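Local coordinates for protein UDP-N-acetylglucosamine 2-epimerase (Listeria monocytogenes, PDB 3OT5) that probably interconverts UDP-N-acetylglucosamine and UDP-N-acetylmannosamine by inverting the configuration at C2 of the sugar, at residues V120-L132 against P158-A170. Sequence-based numbering, arbitrary orientation.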
# COMPACT_ATOMS: atom_id res chain seq x y z
N VAL A 120 5.15 3.42 14.29
CA VAL A 120 5.51 4.22 13.13
C VAL A 120 5.41 3.27 11.95
O VAL A 120 5.53 2.03 12.09
CB VAL A 120 6.91 4.85 13.26
CG1 VAL A 120 6.97 5.80 14.54
CG2 VAL A 120 7.96 3.78 13.35
N HIS A 121 5.17 3.84 10.79
CA HIS A 121 4.99 3.04 9.62
C HIS A 121 6.02 3.24 8.52
O HIS A 121 6.43 4.37 8.21
CB HIS A 121 3.63 3.33 9.00
CG HIS A 121 3.34 2.51 7.79
ND1 HIS A 121 3.91 2.76 6.56
CD2 HIS A 121 2.55 1.42 7.61
CE1 HIS A 121 3.50 1.86 5.69
NE2 HIS A 121 2.66 1.04 6.30
N GLY A 122 6.40 2.12 7.92
CA GLY A 122 7.28 2.11 6.79
C GLY A 122 8.57 2.90 6.78
O GLY A 122 9.36 2.88 7.73
N ASP A 123 8.75 3.66 5.71
CA ASP A 123 10.01 4.34 5.47
C ASP A 123 10.00 5.85 5.28
O ASP A 123 10.96 6.42 4.77
CB ASP A 123 10.56 3.68 4.23
CG ASP A 123 9.55 3.63 3.11
OD1 ASP A 123 8.71 4.56 3.02
OD2 ASP A 123 9.61 2.68 2.30
N THR A 124 8.93 6.52 5.70
CA THR A 124 8.90 7.96 5.56
C THR A 124 9.82 8.61 6.58
O THR A 124 10.18 8.02 7.59
CB THR A 124 7.49 8.52 5.76
OG1 THR A 124 6.96 8.04 7.02
CG2 THR A 124 6.60 8.08 4.61
N THR A 125 10.17 9.85 6.32
CA THR A 125 11.01 10.60 7.21
C THR A 125 10.32 10.86 8.53
O THR A 125 10.96 10.87 9.58
CB THR A 125 11.43 11.88 6.54
OG1 THR A 125 12.26 11.50 5.45
CG2 THR A 125 12.20 12.83 7.51
N THR A 126 9.00 11.04 8.47
CA THR A 126 8.20 11.26 9.66
C THR A 126 8.29 10.06 10.59
O THR A 126 8.49 10.21 11.78
CB THR A 126 6.74 11.57 9.29
OG1 THR A 126 6.27 10.56 8.39
CG2 THR A 126 6.65 12.91 8.60
N SER A 127 8.21 8.86 10.03
CA SER A 127 8.30 7.64 10.83
C SER A 127 9.64 7.46 11.52
O SER A 127 9.71 7.03 12.68
CB SER A 127 8.02 6.42 9.98
OG SER A 127 6.66 6.42 9.63
N PHE A 128 10.70 7.76 10.79
CA PHE A 128 12.03 7.64 11.36
C PHE A 128 12.20 8.64 12.48
O PHE A 128 12.66 8.28 13.56
CB PHE A 128 13.09 7.87 10.30
CG PHE A 128 14.41 8.34 10.85
CD1 PHE A 128 15.17 7.51 11.66
CD2 PHE A 128 14.88 9.62 10.56
CE1 PHE A 128 16.37 7.94 12.16
CE2 PHE A 128 16.09 10.04 11.05
CZ PHE A 128 16.84 9.20 11.86
N ALA A 129 11.80 9.87 12.22
CA ALA A 129 11.94 10.95 13.20
C ALA A 129 11.14 10.67 14.48
O ALA A 129 11.61 10.90 15.59
CB ALA A 129 11.50 12.27 12.59
N ALA A 130 9.93 10.19 14.29
CA ALA A 130 9.06 9.87 15.41
C ALA A 130 9.65 8.67 16.15
O ALA A 130 9.54 8.56 17.37
CB ALA A 130 7.65 9.57 14.89
N GLY A 131 10.28 7.77 15.40
CA GLY A 131 10.90 6.61 15.98
C GLY A 131 12.02 7.02 16.89
O GLY A 131 12.15 6.54 18.02
N LEU A 132 12.84 7.93 16.40
CA LEU A 132 13.95 8.44 17.16
C LEU A 132 13.46 9.17 18.43
O LEU A 132 14.05 9.01 19.50
CB LEU A 132 14.76 9.37 16.28
CG LEU A 132 16.03 9.96 16.90
CD1 LEU A 132 17.01 8.87 17.33
CD2 LEU A 132 16.65 10.88 15.89
N PRO A 158 15.08 9.22 0.86
CA PRO A 158 15.81 8.62 1.95
C PRO A 158 15.12 7.41 2.55
O PRO A 158 15.51 6.97 3.65
CB PRO A 158 15.85 9.75 2.98
CG PRO A 158 14.55 10.46 2.78
CD PRO A 158 14.21 10.32 1.32
N GLU A 159 14.16 6.85 1.82
CA GLU A 159 13.37 5.74 2.33
C GLU A 159 14.14 4.48 2.72
O GLU A 159 13.79 3.85 3.71
CB GLU A 159 12.22 5.39 1.37
CG GLU A 159 11.10 6.44 1.26
CD GLU A 159 11.45 7.66 0.39
OE1 GLU A 159 12.44 7.61 -0.37
OE2 GLU A 159 10.70 8.65 0.46
N GLU A 160 15.13 4.07 1.95
CA GLU A 160 15.90 2.87 2.33
C GLU A 160 16.58 3.12 3.68
O GLU A 160 16.52 2.29 4.60
CB GLU A 160 16.95 2.52 1.29
CG GLU A 160 17.87 1.34 1.65
CD GLU A 160 17.17 -0.01 1.74
OE1 GLU A 160 15.97 -0.14 1.41
OE2 GLU A 160 17.86 -0.98 2.10
N MET A 161 17.22 4.27 3.81
CA MET A 161 17.91 4.59 5.06
C MET A 161 16.89 4.76 6.17
O MET A 161 17.13 4.34 7.29
CB MET A 161 18.77 5.84 4.95
CG MET A 161 19.62 6.08 6.21
SD MET A 161 20.78 4.71 6.49
CE MET A 161 21.90 4.90 5.12
N ASN A 162 15.75 5.37 5.87
CA ASN A 162 14.72 5.53 6.88
C ASN A 162 14.35 4.20 7.49
O ASN A 162 14.42 4.02 8.70
CB ASN A 162 13.47 6.22 6.33
CG ASN A 162 13.67 7.72 6.18
OD1 ASN A 162 14.56 8.27 6.79
ND2 ASN A 162 12.83 8.38 5.35
N ARG A 163 14.01 3.23 6.65
CA ARG A 163 13.59 1.93 7.16
C ARG A 163 14.72 1.16 7.84
O ARG A 163 14.46 0.31 8.71
CB ARG A 163 12.90 1.12 6.07
CG ARG A 163 13.72 0.82 4.86
CD ARG A 163 12.78 0.57 3.71
NE ARG A 163 13.45 0.40 2.44
CZ ARG A 163 12.83 0.43 1.27
NH1 ARG A 163 11.52 0.66 1.22
NH2 ARG A 163 13.51 0.25 0.14
N GLN A 164 15.97 1.44 7.45
CA GLN A 164 17.07 0.77 8.11
C GLN A 164 17.28 1.39 9.49
O GLN A 164 17.47 0.67 10.46
CB GLN A 164 18.36 0.81 7.30
CG GLN A 164 18.40 -0.11 6.11
CD GLN A 164 19.78 -0.14 5.47
OE1 GLN A 164 20.78 -0.07 6.18
NE2 GLN A 164 19.85 -0.27 4.15
N LEU A 165 17.22 2.72 9.59
CA LEU A 165 17.40 3.39 10.87
C LEU A 165 16.27 3.02 11.81
O LEU A 165 16.49 2.68 12.97
CB LEU A 165 17.49 4.92 10.70
CG LEU A 165 18.74 5.41 9.93
CD1 LEU A 165 18.65 6.89 9.69
CD2 LEU A 165 20.01 5.08 10.69
N THR A 166 15.05 3.12 11.31
CA THR A 166 13.88 2.74 12.10
C THR A 166 14.06 1.31 12.56
O THR A 166 13.75 0.98 13.70
CB THR A 166 12.59 2.89 11.29
OG1 THR A 166 12.37 4.29 11.04
CG2 THR A 166 11.41 2.32 12.07
N GLY A 167 14.59 0.46 11.67
CA GLY A 167 14.84 -0.93 11.99
C GLY A 167 15.78 -1.15 13.17
O GLY A 167 15.61 -2.11 13.92
N VAL A 168 16.77 -0.30 13.36
CA VAL A 168 17.67 -0.51 14.49
C VAL A 168 17.00 -0.04 15.78
O VAL A 168 17.18 -0.65 16.84
CB VAL A 168 19.05 0.17 14.32
CG1 VAL A 168 19.68 -0.25 13.00
CG2 VAL A 168 18.94 1.67 14.40
N MET A 169 16.19 1.02 15.68
CA MET A 169 15.53 1.57 16.85
C MET A 169 14.32 0.76 17.29
O MET A 169 13.99 0.73 18.47
CB MET A 169 15.09 3.01 16.58
CG MET A 169 16.24 3.93 16.30
SD MET A 169 15.68 5.60 15.97
CE MET A 169 14.75 5.39 14.46
N ALA A 170 13.66 0.10 16.35
CA ALA A 170 12.47 -0.68 16.67
C ALA A 170 12.72 -1.81 17.67
O ALA A 170 13.75 -2.49 17.66
CB ALA A 170 11.86 -1.25 15.38
O HOH W 1 10.97 4.90 8.73
O HOH W 2 14.70 10.91 6.59
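Phe128 and Asp123 carry a helix-helix contact on one side of the parallel sheet of a Rossmann-like domain: the 125-132 part of helix 125-136, which follows strand 117-121 through a tight turn, runs beside helix 159-169 with axes 9.0 Å apart and N-to-C directions 24° apart. Toward the C-terminal ends of the two segments the contact is mainly apolar. Phe128 is a knob in a hole formed by Asn162, Leu165, Thr166 and Met169; with CG swung away from its own backbone N (chi1 156°), the ring reaches the neighbouring helix. Leu165 CD1 lies over one ring face, 3.9 Å from the centroid, a CH-pi contact, while Thr166 OG1 is near the ring plane at an edge. In the flexible thioether of Met169 the bend at the last torsion turns CE to 3.5 Å from Phe128 CD1, while SD lies 3.5 Å from Leu132 CA. The same methyl lies against Gly131, whose lack of a side chain permits the approach.

Toward the N-terminal ends the chemistry turns polar. Asn162 suits this place because its amide can both give and accept: ND2 donates to Asp123 O (2.8 Å), which lies near the amide plane, and OD1 accepts from a water that also binds Thr125 OG1. A second water, further along the helix, joins Gly122 O to Thr166 OG1, and His143 of the adjoining strand also bonds Gly122 O. The Asp123 carboxylate meets Arg163 NH1 at 3.0 Å in a salt bridge whose hydrogen bond is weak, at 120°. Arg163 is held more firmly by Glu160, whose OE1 takes both NE and NH2 in the guanidinium plane. Glu160 thus positions the arginine that Asp123 meets, and through this network the turn after strand 117-121 is linked to the first turns of helix 159-169.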